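Local structure of Lin2722 protein (Listeria innocua, 3DS8) at residues Ala178-Glu183 with Ile214-Asp219; Met144-Lys149 with Val191-Ser196; Ser17-Met22 with Thr224-Pro229; Gly100-Gly105 with Gly131-Asp136; Ser195-Arg200 with Tyr210-Gln215. The protein is of unknown function but has an alpha/beta-hydrolase fold with a probable serine nucleophile, and so probably hydrolyses a substrate not yet identified. All blocks are in the same frame, centred on the assembly; numbering follows the deposited sequence.

Contact 1 of 5, residues Ala178-Glu183 with Ile214-Asp219; sequences AGELSE and IQVGED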
# COMPACT_ATOMS: atom_id res chain seq x y z
N ALA A 178 1.26 -6.54 8.83
CA ALA A 178 1.52 -7.94 8.59
C ALA A 178 0.68 -8.80 9.51
O ALA A 178 0.43 -8.43 10.66
CB ALA A 178 2.98 -8.29 8.80
N GLY A 179 0.24 -9.94 9.00
CA GLY A 179 -0.43 -10.96 9.83
C GLY A 179 0.46 -12.15 10.17
O GLY A 179 1.36 -12.55 9.40
N GLU A 180 0.20 -12.74 11.33
CA GLU A 180 0.86 -13.92 11.77
C GLU A 180 -0.28 -14.78 12.42
O GLU A 180 -0.97 -14.33 13.37
CB GLU A 180 1.95 -13.53 12.77
CG GLU A 180 2.66 -14.64 13.31
CD GLU A 180 3.83 -14.24 14.19
OE1 GLU A 180 3.66 -13.45 15.16
OE2 GLU A 180 4.91 -14.80 13.95
N LEU A 181 -0.50 -15.99 11.91
CA LEU A 181 -1.63 -16.77 12.38
C LEU A 181 -1.45 -17.12 13.85
O LEU A 181 -2.42 -17.17 14.60
CB LEU A 181 -1.89 -18.02 11.55
CG LEU A 181 -2.31 -17.68 10.10
CD1 LEU A 181 -2.46 -18.94 9.33
CD2 LEU A 181 -3.60 -16.84 10.05
N SER A 182 -0.21 -17.35 14.25
CA SER A 182 0.08 -17.55 15.66
C SER A 182 1.56 -17.29 15.86
O SER A 182 2.33 -17.26 14.89
CB SER A 182 -0.22 -19.00 16.10
OG SER A 182 0.85 -19.84 15.76
N GLU A 183 1.97 -17.12 17.13
CA GLU A 183 3.40 -16.87 17.41
C GLU A 183 4.31 -17.94 16.90
O GLU A 183 5.44 -17.67 16.57
CB GLU A 183 3.68 -16.70 18.91
CG GLU A 183 3.25 -15.37 19.46
CD GLU A 183 1.76 -15.31 19.65
OE1 GLU A 183 1.14 -16.39 19.50
OE2 GLU A 183 1.23 -14.23 19.96
N ILE A 214 2.19 -5.71 13.48
CA ILE A 214 1.88 -7.14 13.30
C ILE A 214 0.60 -7.49 14.04
O ILE A 214 0.45 -7.13 15.22
CB ILE A 214 3.00 -8.03 13.85
CG1 ILE A 214 4.33 -7.74 13.16
CG2 ILE A 214 2.61 -9.55 13.70
CD1 ILE A 214 5.49 -8.49 13.77
N GLN A 215 -0.34 -8.12 13.36
CA GLN A 215 -1.51 -8.64 13.99
C GLN A 215 -1.37 -10.16 14.11
O GLN A 215 -1.01 -10.84 13.16
CB GLN A 215 -2.79 -8.32 13.22
CG GLN A 215 -3.15 -6.86 13.17
CD GLN A 215 -4.14 -6.58 12.07
OE1 GLN A 215 -5.19 -7.26 11.96
NE2 GLN A 215 -3.84 -5.57 11.25
N VAL A 216 -1.71 -10.69 15.28
CA VAL A 216 -1.53 -12.12 15.53
C VAL A 216 -2.87 -12.80 15.77
O VAL A 216 -3.75 -12.29 16.50
CB VAL A 216 -0.58 -12.40 16.70
CG1 VAL A 216 -0.27 -13.91 16.82
CG2 VAL A 216 0.73 -11.61 16.55
N GLY A 217 -3.00 -13.99 15.22
CA GLY A 217 -4.16 -14.81 15.47
C GLY A 217 -4.84 -15.31 14.21
O GLY A 217 -4.57 -14.88 13.10
N GLU A 218 -5.76 -16.25 14.41
CA GLU A 218 -6.50 -16.83 13.32
C GLU A 218 -7.24 -15.79 12.51
O GLU A 218 -7.43 -15.99 11.31
CB GLU A 218 -7.44 -17.93 13.80
CG GLU A 218 -8.58 -17.50 14.68
CD GLU A 218 -9.46 -18.68 15.10
OE1 GLU A 218 -9.20 -19.84 14.68
OE2 GLU A 218 -10.42 -18.43 15.87
N ASP A 219 -7.61 -14.68 13.14
CA ASP A 219 -8.32 -13.61 12.40
C ASP A 219 -7.45 -12.77 11.46
O ASP A 219 -7.98 -11.95 10.70
CB ASP A 219 -9.10 -12.69 13.34
CG ASP A 219 -8.25 -11.99 14.41
OD1 ASP A 219 -7.00 -11.91 14.30
OD2 ASP A 219 -8.87 -11.52 15.41
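A178, G179 and E180 run beside I214, Q215 and V216 at the ends of two parallel strands, 173-180 and 209-216. These are neighbours in the central sheet of the alpha/beta-hydrolase fold, and the chain passes from one to the other through helix 193-196 as a beta-alpha-beta unit. The backbone bonds form the usual parallel ladder. Q215 N gives its hydrogen to A178 O (2.8 Å), Q215 O takes one from E180 N (2.9 Å), and G217 N reaches E180 O (2.8 Å) just past the strand. Alpha hydrogens add to this, with V216 CA 3.1 Å from E180 O. The axes of the two short strand segments diverge by 27°, a normal sheet twist.

Side-chain packing is mostly on the face that carries A178, E180, I214 and V216. E180 CB rests against I214 CG2 at 4.1 Å. With its CG opposite the backbone N (chi1 179°) and the chain straight beyond, E180 stands next to V216, and its OE1 lies 3.7 Å from V216 CG2. On the other face is Q215, whose amide turns to polar partners of its own: OE1 accepts from T228 OG1, and NE2 donates to S231 OG.

Beyond the strands the contact is carried by loop. E183 bends at chi2 (76°) and crosses V216 at about a right angle, which puts its OE2 3.5 Å from V216 CG1.

Contact 2 of 5, residues Met144-Lys149 with Val191-Ser196; sequences MDLSFK and VPTISS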
# COMPACT_ATOMS: atom_id res chain seq x y z
N MSE A 144 11.75 -17.26 10.16
CA MSE A 144 10.83 -17.01 11.26
C MSE A 144 11.35 -16.00 12.28
O MSE A 144 10.73 -15.86 13.34
CB MSE A 144 10.58 -18.33 12.00
CG MSE A 144 10.07 -19.43 11.11
SE MSE A 144 9.75 -21.06 12.09
CE MSE A 144 11.18 -20.91 13.45
N ASP A 145 12.48 -15.37 12.02
CA ASP A 145 13.11 -14.46 13.00
C ASP A 145 12.55 -13.07 12.83
O ASP A 145 12.93 -12.35 11.90
CB ASP A 145 14.61 -14.44 12.80
CG ASP A 145 15.32 -13.50 13.77
OD1 ASP A 145 14.65 -12.97 14.70
OD2 ASP A 145 16.54 -13.31 13.58
N LEU A 146 11.62 -12.67 13.69
CA LEU A 146 10.99 -11.36 13.52
C LEU A 146 11.95 -10.21 13.84
O LEU A 146 11.64 -9.08 13.51
CB LEU A 146 9.68 -11.22 14.31
CG LEU A 146 8.50 -11.98 13.74
CD1 LEU A 146 7.39 -11.88 14.72
CD2 LEU A 146 8.08 -11.39 12.36
N SER A 147 13.11 -10.49 14.41
CA SER A 147 14.14 -9.45 14.62
C SER A 147 15.13 -9.37 13.44
O SER A 147 16.19 -8.70 13.50
CB SER A 147 14.84 -9.64 15.97
OG SER A 147 15.74 -10.70 15.90
N PHE A 148 14.76 -10.01 12.34
CA PHE A 148 15.62 -10.06 11.16
C PHE A 148 16.24 -8.70 10.73
O PHE A 148 15.54 -7.69 10.65
CB PHE A 148 14.90 -10.75 9.97
CG PHE A 148 13.84 -9.90 9.29
CD1 PHE A 148 14.13 -9.23 8.10
CD2 PHE A 148 12.60 -9.74 9.86
CE1 PHE A 148 13.18 -8.42 7.49
CE2 PHE A 148 11.64 -8.93 9.28
CZ PHE A 148 11.92 -8.26 8.09
N LYS A 149 17.53 -8.74 10.41
CA LYS A 149 18.29 -7.64 9.80
C LYS A 149 18.60 -7.94 8.34
O LYS A 149 19.05 -7.06 7.64
CB LYS A 149 19.65 -7.46 10.49
CG LYS A 149 19.60 -7.38 12.02
CD LYS A 149 19.11 -6.05 12.48
CE LYS A 149 19.12 -5.98 14.03
NZ LYS A 149 17.87 -6.60 14.63
N VAL A 191 1.29 -15.49 2.89
CA VAL A 191 2.54 -14.74 2.93
C VAL A 191 3.27 -14.94 4.28
O VAL A 191 2.71 -14.64 5.34
CB VAL A 191 2.27 -13.22 2.71
CG1 VAL A 191 3.61 -12.35 2.76
CG2 VAL A 191 1.47 -12.96 1.39
N PRO A 192 4.56 -15.32 4.24
CA PRO A 192 5.35 -15.32 5.47
C PRO A 192 5.36 -13.92 6.07
O PRO A 192 5.52 -12.91 5.38
CB PRO A 192 6.75 -15.78 5.01
CG PRO A 192 6.50 -16.48 3.72
CD PRO A 192 5.35 -15.78 3.09
N THR A 193 5.20 -13.86 7.38
CA THR A 193 5.12 -12.60 8.08
C THR A 193 6.31 -11.73 7.78
O THR A 193 6.17 -10.53 7.51
CB THR A 193 4.99 -12.85 9.60
OG1 THR A 193 3.90 -13.74 9.84
CG2 THR A 193 4.76 -11.58 10.32
N ILE A 194 7.49 -12.35 7.71
CA ILE A 194 8.69 -11.60 7.42
C ILE A 194 8.69 -10.96 6.01
O ILE A 194 9.21 -9.87 5.82
CB ILE A 194 9.92 -12.48 7.64
CG1 ILE A 194 10.15 -12.57 9.18
CG2 ILE A 194 11.18 -11.94 6.89
CD1 ILE A 194 10.92 -13.68 9.60
N SER A 195 8.13 -11.66 5.04
CA SER A 195 8.00 -11.14 3.65
C SER A 195 7.19 -9.87 3.67
O SER A 195 7.53 -8.89 3.02
CB SER A 195 7.35 -12.15 2.74
OG SER A 195 7.25 -11.63 1.42
N SER A 196 6.11 -9.88 4.45
CA SER A 196 5.25 -8.68 4.58
C SER A 196 5.84 -7.50 5.38
O SER A 196 5.26 -6.40 5.38
CB SER A 196 3.83 -9.06 5.06
OG SER A 196 3.83 -10.02 6.04
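I194 reaches against the loop 144-149 and carries most of the contact, touching M144, D145, L146 and F148, while the two segments exchange no hydrogen bonds of their own. The apolar contacts come from the separate branches of the isoleucine. CG2 sits over the middle of the F148 ring, 3.8 Å from the centroid and 7° off the ring normal, a clear CH-pi contact. CG1 lies above the same face, nearer the rim, 3.8 Å from F148 CD2. F148 holds its ring there by setting CG between its own backbone N and carbonyl carbon (chi1 75°). L146 adds its CD2 methyl, which touches T193 CG2 at 3.9 Å and I194 CG1 at 4.0 Å.

Contact with the backbone falls to the tip of the isoleucine: I194 CD1 is 3.3 Å from D145 O.

Polar bonds shape each side separately. D145 OD1 takes two donors, S147 OG on its syn side at 2.8 Å and S147 N from above the carboxylate plane at 2.9 Å. F148 N returns to D145 O. R200 NH1 ties down the carbonyls of L146 and F148, and T193 OG1 is bonded to G179 O of strand 173-180.

The loop is thus a type I beta turn with an Asx turn at its first residue, packed on the short, weakly bonded helix 193-196 in the crossover between two parallel strands of the alpha/beta-hydrolase sheet.

Contact 3 of 5, residues Ser17-Met22 with Thr224-Pro229; sequences SSLDKM and TLHETP. With SO4 (sulfate ion), chain C.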
# COMPACT_ATOMS: atom_id res chain seq x y z
N SER A 17 -14.06 -2.80 -5.52
CA SER A 17 -14.91 -2.86 -4.32
C SER A 17 -14.24 -3.56 -3.16
O SER A 17 -14.78 -3.61 -2.06
CB SER A 17 -16.19 -3.63 -4.66
OG SER A 17 -16.95 -2.85 -5.54
N SER A 18 -13.04 -4.10 -3.41
CA SER A 18 -12.41 -4.96 -2.42
C SER A 18 -12.11 -4.24 -1.08
O SER A 18 -12.05 -4.90 -0.05
CB SER A 18 -11.11 -5.51 -2.97
OG SER A 18 -11.28 -6.48 -4.02
N LEU A 19 -11.81 -2.95 -1.11
CA LEU A 19 -11.49 -2.20 0.13
C LEU A 19 -12.70 -1.35 0.59
O LEU A 19 -12.55 -0.35 1.30
CB LEU A 19 -10.23 -1.34 -0.03
CG LEU A 19 -8.92 -2.10 0.19
CD1 LEU A 19 -8.69 -3.21 -0.90
CD2 LEU A 19 -7.68 -1.12 0.27
N ASP A 20 -13.90 -1.77 0.22
CA ASP A 20 -15.11 -1.04 0.63
C ASP A 20 -15.35 -1.04 2.14
O ASP A 20 -15.99 -0.11 2.64
CB ASP A 20 -16.36 -1.53 -0.09
CG ASP A 20 -16.52 -0.92 -1.50
OD1 ASP A 20 -15.75 -0.01 -1.92
OD2 ASP A 20 -17.46 -1.33 -2.18
N LYS A 21 -14.87 -2.03 2.88
CA LYS A 21 -15.14 -1.98 4.32
C LYS A 21 -14.40 -0.76 4.88
O LYS A 21 -14.99 0.07 5.61
CB LYS A 21 -14.76 -3.24 5.04
CG LYS A 21 -15.14 -3.23 6.52
CD LYS A 21 -14.71 -4.48 7.24
CE LYS A 21 -15.12 -4.51 8.72
NZ LYS A 21 -14.66 -5.74 9.45
N MSE A 22 -13.13 -0.68 4.55
CA MSE A 22 -12.30 0.47 4.90
C MSE A 22 -12.86 1.78 4.40
O MSE A 22 -13.02 2.75 5.16
CB MSE A 22 -10.89 0.30 4.33
CG MSE A 22 -10.02 1.43 4.71
SE MSE A 22 -8.25 1.05 3.97
CE MSE A 22 -7.73 -0.42 5.22
N THR A 224 -8.51 -11.58 4.22
CA THR A 224 -9.34 -10.55 4.84
C THR A 224 -8.55 -9.57 5.72
O THR A 224 -9.12 -8.82 6.55
CB THR A 224 -10.50 -11.22 5.60
OG1 THR A 224 -10.03 -12.21 6.52
CG2 THR A 224 -11.43 -11.88 4.58
N LEU A 225 -7.23 -9.56 5.59
CA LEU A 225 -6.40 -8.76 6.49
C LEU A 225 -6.69 -7.23 6.38
O LEU A 225 -6.57 -6.48 7.34
CB LEU A 225 -4.91 -9.05 6.25
CG LEU A 225 -3.92 -8.42 7.24
CD1 LEU A 225 -4.15 -8.90 8.67
CD2 LEU A 225 -2.45 -8.70 6.74
N HIS A 226 -7.05 -6.80 5.18
CA HIS A 226 -7.50 -5.41 4.91
C HIS A 226 -8.90 -5.06 5.48
O HIS A 226 -9.32 -3.90 5.37
CB HIS A 226 -7.50 -5.16 3.43
CG HIS A 226 -8.47 -6.00 2.68
ND1 HIS A 226 -8.45 -7.37 2.71
CD2 HIS A 226 -9.50 -5.65 1.87
CE1 HIS A 226 -9.44 -7.84 1.98
NE2 HIS A 226 -10.11 -6.82 1.46
N GLU A 227 -9.54 -6.04 6.12
CA GLU A 227 -10.86 -5.86 6.75
C GLU A 227 -10.87 -5.98 8.26
O GLU A 227 -11.91 -5.83 8.89
CB GLU A 227 -11.86 -6.86 6.20
CG GLU A 227 -12.11 -6.61 4.70
CD GLU A 227 -13.19 -7.49 4.10
OE1 GLU A 227 -13.27 -8.67 4.49
OE2 GLU A 227 -13.96 -6.99 3.21
N THR A 228 -9.73 -6.27 8.86
CA THR A 228 -9.72 -6.48 10.29
C THR A 228 -9.93 -5.12 10.96
O THR A 228 -9.47 -4.06 10.45
CB THR A 228 -8.45 -7.13 10.84
OG1 THR A 228 -7.35 -6.26 10.65
CG2 THR A 228 -8.17 -8.50 10.19
N PRO A 229 -10.61 -5.12 12.09
CA PRO A 229 -10.69 -3.88 12.81
C PRO A 229 -9.34 -3.23 13.05
O PRO A 229 -9.21 -2.01 12.92
CB PRO A 229 -11.32 -4.30 14.14
CG PRO A 229 -12.24 -5.42 13.78
CD PRO A 229 -11.44 -6.17 12.71
S SO4 C . -8.75 -8.61 -2.25
O1 SO4 C . -8.29 -7.36 -2.07
O2 SO4 C . -8.53 -9.51 -1.07
O3 SO4 C . -10.21 -8.58 -2.46
O4 SO4 C . -8.08 -9.26 -3.41
O HOH W 1 -13.41 -4.51 2.28
O HOH W 2 -11.42 -2.92 3.54
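K21 and H226 make the direct bonds between the start of helix 20-30 and the loop that leads into helix 229-240, two helices packed near each other in this alpha/beta-hydrolase fold. K21 is stretched to full length, with CG opposite its backbone N (chi1 -175°), and its NZ donates to E227 O at 2.8 Å, lying in the carbonyl plane. On the way its CD passes E227 CB at 3.9 Å. H226 NE2 makes a weak bond to S18 O (3.1 Å, 122° at the hydrogen), the oxygen lying in the ring plane at the edge. L19 CD1 packs on H226 CD2 at 3.8 Å.

Two waters fill in the polar contacts around these. One accepts from K21 N and donates to both S18 O and E227 OE2; the other links M22 N to H226 O. Two amides in the first turn of the helix are thus served across the interface by solvent.

Farther out, E227 CG lies over one face of the H226 ring, and the H101 ring stacks on the other, where sulfate O1 also lies. The sulfate, probably from the crystallisation liquor, is bonded to G11 N and receives a hydrogen from S18 OG, 2.8 Å from sulfate O3.

Contact 4 of 5, residues Gly100-Gly105 with Gly131-Asp136; sequences GHSNGG and GSPFND. With SO4 (sulfate ion), chain B.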
# COMPACT_ATOMS: atom_id res chain seq x y z
N GLY A 100 -2.79 -0.34 -0.11
CA GLY A 100 -2.85 -1.50 -0.98
C GLY A 100 -2.86 -2.83 -0.25
O GLY A 100 -2.04 -3.05 0.64
N HIS A 101 -3.84 -3.67 -0.54
CA HIS A 101 -3.87 -5.01 0.03
C HIS A 101 -2.99 -5.90 -0.84
O HIS A 101 -3.20 -5.97 -2.06
CB HIS A 101 -5.32 -5.48 0.03
CG HIS A 101 -5.54 -6.87 0.54
ND1 HIS A 101 -4.85 -7.44 1.59
CD2 HIS A 101 -6.45 -7.80 0.14
CE1 HIS A 101 -5.31 -8.67 1.79
NE2 HIS A 101 -6.28 -8.91 0.93
N SER A 102 -2.04 -6.57 -0.20
CA SER A 102 -1.21 -7.61 -0.81
C SER A 102 -0.51 -7.12 -2.08
O SER A 102 0.29 -6.19 -1.99
CB SER A 102 -2.01 -8.91 -0.96
OG SER A 102 -1.07 -9.99 -1.14
N ASN A 103 -0.81 -7.69 -3.25
CA ASN A 103 -0.22 -7.20 -4.52
C ASN A 103 -0.39 -5.70 -4.72
O ASN A 103 0.47 -5.04 -5.34
CB ASN A 103 -0.82 -7.97 -5.73
CG ASN A 103 0.10 -7.98 -6.93
OD1 ASN A 103 1.27 -8.38 -6.79
ND2 ASN A 103 -0.40 -7.58 -8.13
N GLY A 104 -1.48 -5.15 -4.23
CA GLY A 104 -1.72 -3.70 -4.33
C GLY A 104 -0.71 -2.86 -3.62
O GLY A 104 -0.31 -1.79 -4.11
N GLY A 105 -0.29 -3.32 -2.45
CA GLY A 105 0.84 -2.67 -1.74
C GLY A 105 2.16 -2.76 -2.48
O GLY A 105 2.94 -1.80 -2.46
N GLY A 131 -0.31 -6.90 4.27
CA GLY A 131 0.04 -8.28 3.89
C GLY A 131 0.71 -8.40 2.53
O GLY A 131 0.46 -9.35 1.78
N SER A 132 1.60 -7.47 2.20
CA SER A 132 2.19 -7.41 0.87
C SER A 132 3.43 -8.28 0.86
O SER A 132 4.29 -8.09 1.72
CB SER A 132 2.55 -5.98 0.46
OG SER A 132 1.38 -5.14 0.34
N PRO A 133 3.54 -9.20 -0.10
CA PRO A 133 4.70 -10.10 -0.06
C PRO A 133 5.94 -9.49 -0.73
O PRO A 133 6.33 -9.84 -1.86
CB PRO A 133 4.17 -11.34 -0.78
CG PRO A 133 3.19 -10.79 -1.76
CD PRO A 133 2.58 -9.61 -1.15
N PHE A 134 6.59 -8.57 -0.02
CA PHE A 134 7.80 -7.92 -0.51
C PHE A 134 8.91 -8.88 -0.93
O PHE A 134 9.60 -8.61 -1.89
CB PHE A 134 8.32 -6.88 0.49
CG PHE A 134 7.35 -5.76 0.73
CD1 PHE A 134 7.25 -4.71 -0.17
CD2 PHE A 134 6.59 -5.73 1.89
CE1 PHE A 134 6.35 -3.71 0.01
CE2 PHE A 134 5.65 -4.75 2.07
CZ PHE A 134 5.59 -3.70 1.13
N ASN A 135 9.04 -10.00 -0.23
CA ASN A 135 9.96 -11.06 -0.61
C ASN A 135 9.22 -12.37 -0.98
O ASN A 135 9.69 -13.46 -0.69
CB ASN A 135 10.94 -11.31 0.53
CG ASN A 135 12.16 -12.10 0.09
OD1 ASN A 135 12.70 -11.86 -1.00
ND2 ASN A 135 12.63 -13.01 0.94
N ASP A 136 8.09 -12.22 -1.67
CA ASP A 136 7.31 -13.33 -2.19
C ASP A 136 6.86 -14.33 -1.10
O ASP A 136 6.66 -13.92 0.07
CB ASP A 136 8.02 -13.98 -3.41
CG ASP A 136 8.28 -12.97 -4.56
OD1 ASP A 136 7.50 -12.03 -4.73
OD2 ASP A 136 9.22 -13.20 -5.33
S SO4 B . -1.64 -11.32 -3.56
O1 SO4 B . -0.30 -11.08 -2.97
O2 SO4 B . -2.52 -11.95 -2.59
O3 SO4 B . -2.27 -10.06 -3.95
O4 SO4 B . -1.46 -12.22 -4.74
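S102 and S132 lie side by side where strand 95-101 turns sharply into helix 103-114, a G-H-S-N-G sequence that fits the nucleophile elbow of alpha/beta hydrolases. S102 has the strained backbone expected there, with phi at +54°, and is probably the nucleophile of a triad with H222 and D188.

S132 braces the elbow from the loop after strand 123-130. Its OG, set opposite the carbonyl carbon (chi1 -64°), donates to S102 O at 2.8 Å, in the carbonyl plane and on a lone pair. The same hydroxyl comes within 3.3 Å of G105 CA, an approach made possible by the bare alpha carbon. G100 and G104 are likewise glycines in tight surroundings, as the sharp turn requires.

In S102 the OG stands opposite the backbone N (chi1 -162°), which turns it toward G131 O and a bound sulfate. Its link to G131 O is weak and long at 3.4 Å, and its proton is not settled. The sulfate, probably from the crystallisation liquor, is modelled so close that the relation between the two is doubtful. The ion's other bonds are clearer: it is held by S12 OG and H222 NE2, and by N103 N at 2.9 Å from sulfate O3. In alpha/beta hydrolases the amide following the nucleophile commonly lines the oxyanion hole, and N103 N is placed consistently with that.

P133, centre of an inverse gamma turn, walls the serine from the loop side, its CD 3.7 Å from S102 OG.

Contact 5 of 5, residues Ser195-Arg200 with Tyr210-Gln215; sequences SSLATR and YIEDIQ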
# COMPACT_ATOMS: atom_id res chain seq x y z
N SER A 195 8.13 -11.66 5.04
CA SER A 195 8.00 -11.14 3.65
C SER A 195 7.19 -9.87 3.67
O SER A 195 7.53 -8.89 3.02
CB SER A 195 7.35 -12.15 2.74
OG SER A 195 7.25 -11.63 1.42
N SER A 196 6.11 -9.88 4.45
CA SER A 196 5.25 -8.68 4.58
C SER A 196 5.84 -7.50 5.38
O SER A 196 5.26 -6.40 5.38
CB SER A 196 3.83 -9.06 5.06
OG SER A 196 3.83 -10.02 6.04
N LEU A 197 6.99 -7.74 6.03
CA LEU A 197 7.73 -6.72 6.75
C LEU A 197 9.07 -6.40 6.13
O LEU A 197 9.82 -5.60 6.68
CB LEU A 197 7.95 -7.18 8.17
CG LEU A 197 6.73 -7.41 9.06
CD1 LEU A 197 7.24 -8.14 10.35
CD2 LEU A 197 5.98 -6.14 9.37
N ALA A 198 9.35 -6.96 4.96
CA ALA A 198 10.70 -6.88 4.39
C ALA A 198 11.05 -5.47 3.90
O ALA A 198 12.21 -5.17 3.66
CB ALA A 198 10.91 -7.94 3.34
N THR A 199 10.04 -4.59 3.83
CA THR A 199 10.25 -3.15 3.75
C THR A 199 11.27 -2.64 4.77
O THR A 199 11.90 -1.62 4.53
CB THR A 199 8.91 -2.39 3.95
OG1 THR A 199 8.08 -3.11 4.88
CG2 THR A 199 8.16 -2.26 2.59
N ARG A 200 11.44 -3.35 5.88
CA ARG A 200 12.43 -2.98 6.90
C ARG A 200 13.84 -2.83 6.33
O ARG A 200 14.68 -2.11 6.89
CB ARG A 200 12.44 -4.12 7.93
CG ARG A 200 13.25 -3.96 9.07
CD ARG A 200 13.21 -5.27 9.84
NE ARG A 200 11.93 -5.48 10.50
CZ ARG A 200 11.76 -6.39 11.47
NH1 ARG A 200 12.78 -7.11 11.87
NH2 ARG A 200 10.58 -6.55 12.05
N TYR A 210 8.76 5.00 8.67
CA TYR A 210 8.51 3.60 8.40
C TYR A 210 8.03 2.98 9.69
O TYR A 210 8.75 3.01 10.67
CB TYR A 210 9.77 2.87 7.95
CG TYR A 210 9.54 1.39 7.82
CD1 TYR A 210 8.69 0.88 6.84
CD2 TYR A 210 10.13 0.48 8.73
CE1 TYR A 210 8.41 -0.50 6.77
CE2 TYR A 210 9.91 -0.91 8.61
CZ TYR A 210 9.02 -1.38 7.63
OH TYR A 210 8.80 -2.74 7.52
N ILE A 211 6.81 2.46 9.68
CA ILE A 211 6.17 1.87 10.85
C ILE A 211 5.66 0.47 10.52
O ILE A 211 5.09 0.27 9.45
CB ILE A 211 4.98 2.75 11.31
CG1 ILE A 211 5.45 4.19 11.60
CG2 ILE A 211 4.25 2.11 12.50
CD1 ILE A 211 4.38 5.10 12.26
N GLU A 212 5.92 -0.50 11.41
CA GLU A 212 5.41 -1.85 11.26
C GLU A 212 4.28 -2.10 12.26
O GLU A 212 4.33 -1.59 13.41
CB GLU A 212 6.55 -2.85 11.53
CG GLU A 212 7.67 -2.74 10.51
CD GLU A 212 8.80 -3.73 10.72
OE1 GLU A 212 8.95 -4.27 11.82
OE2 GLU A 212 9.54 -3.97 9.72
N ASP A 213 3.32 -2.95 11.90
CA ASP A 213 2.26 -3.38 12.84
C ASP A 213 1.97 -4.83 12.52
O ASP A 213 1.65 -5.15 11.38
CB ASP A 213 0.97 -2.56 12.60
CG ASP A 213 -0.38 -3.29 13.08
OD1 ASP A 213 -0.62 -3.12 14.27
OD2 ASP A 213 -1.20 -4.00 12.29
N ILE A 214 2.19 -5.71 13.48
CA ILE A 214 1.88 -7.14 13.30
C ILE A 214 0.60 -7.49 14.04
O ILE A 214 0.45 -7.13 15.22
CB ILE A 214 3.00 -8.03 13.85
CG1 ILE A 214 4.33 -7.74 13.16
CG2 ILE A 214 2.61 -9.55 13.70
CD1 ILE A 214 5.49 -8.49 13.77
N GLN A 215 -0.34 -8.12 13.36
CA GLN A 215 -1.51 -8.64 13.99
C GLN A 215 -1.37 -10.16 14.11
O GLN A 215 -1.01 -10.84 13.16
CB GLN A 215 -2.79 -8.32 13.22
CG GLN A 215 -3.15 -6.86 13.17
CD GLN A 215 -4.14 -6.58 12.07
OE1 GLN A 215 -5.19 -7.26 11.96
NE2 GLN A 215 -3.84 -5.57 11.25
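L197 packs on E212 and I214 where the crossover of the beta-alpha-beta unit leaves helix 193-196 and runs over strand 209-216 of the alpha/beta-hydrolase sheet. Its two methyls divide the work. CD1 meets I214 CD1 at 3.9 Å, the side chains crossing at about a right angle, and CD2 lies 4.0 Å from E212 CG, against the aliphatic part of the glutamate.

T199, in the 3-10 segment that follows, comes up to the phenol end of Y210. T199 OG1 donates to Y210 OH at 2.8 Å, and T199 CB is 3.4 Å from Y210 CE1, while the carbonyl oxygen of T199 stands over one ring face, offset to the rim.

R200 then closes the contact with a salt bridge. Extended at first, its chain bends at chi3 (-73°) and brings the guanidinium side-on to E212, one nitrogen to each carboxylate oxygen. R200 NE meets E212 OE2 at 2.9 Å in an almost straight bond, and R200 NH2 meets E212 OE1 at 2.8 Å; both oxygens use their syn lone pairs. The fit is not quite flat, the two planes lying 32° apart. A further partner holds the glutamate from outside: D252 N donates to E212 OE1. The charges are thus buried but well provided with partners, which would favour the ion pair.

A short chain of hydroxyls ends on the same carboxylate: Y210 OH, which accepts from T199 OG1, donates to E212 OE2 at 2.6 Å, on the anti lone pair.

Contacts 1, 2 and 5 cluster at one end of the sheet, where contacts 2 and 5 have centres about 8 Å apart and share helix 193-196. Contacts 1 and 5 share strand 209-216 and lie within one beta-alpha-beta unit; contact 2 packs the earlier loop 144-149 on its helix. Contact 4, nearer the centre of the molecule at the end of strand 95-101, closes along the chain before these three open, and meets contacts 2 and 5 through S195, whose OG bonds to N135 N and D136 O. Contact 3 joins an early and a late part of the chain, enclosing the other four, and touches contact 4, their centres about 14 Å apart. Contacts 2, 3 and 5 thus all touch contact 4, which holds the likely nucleophile.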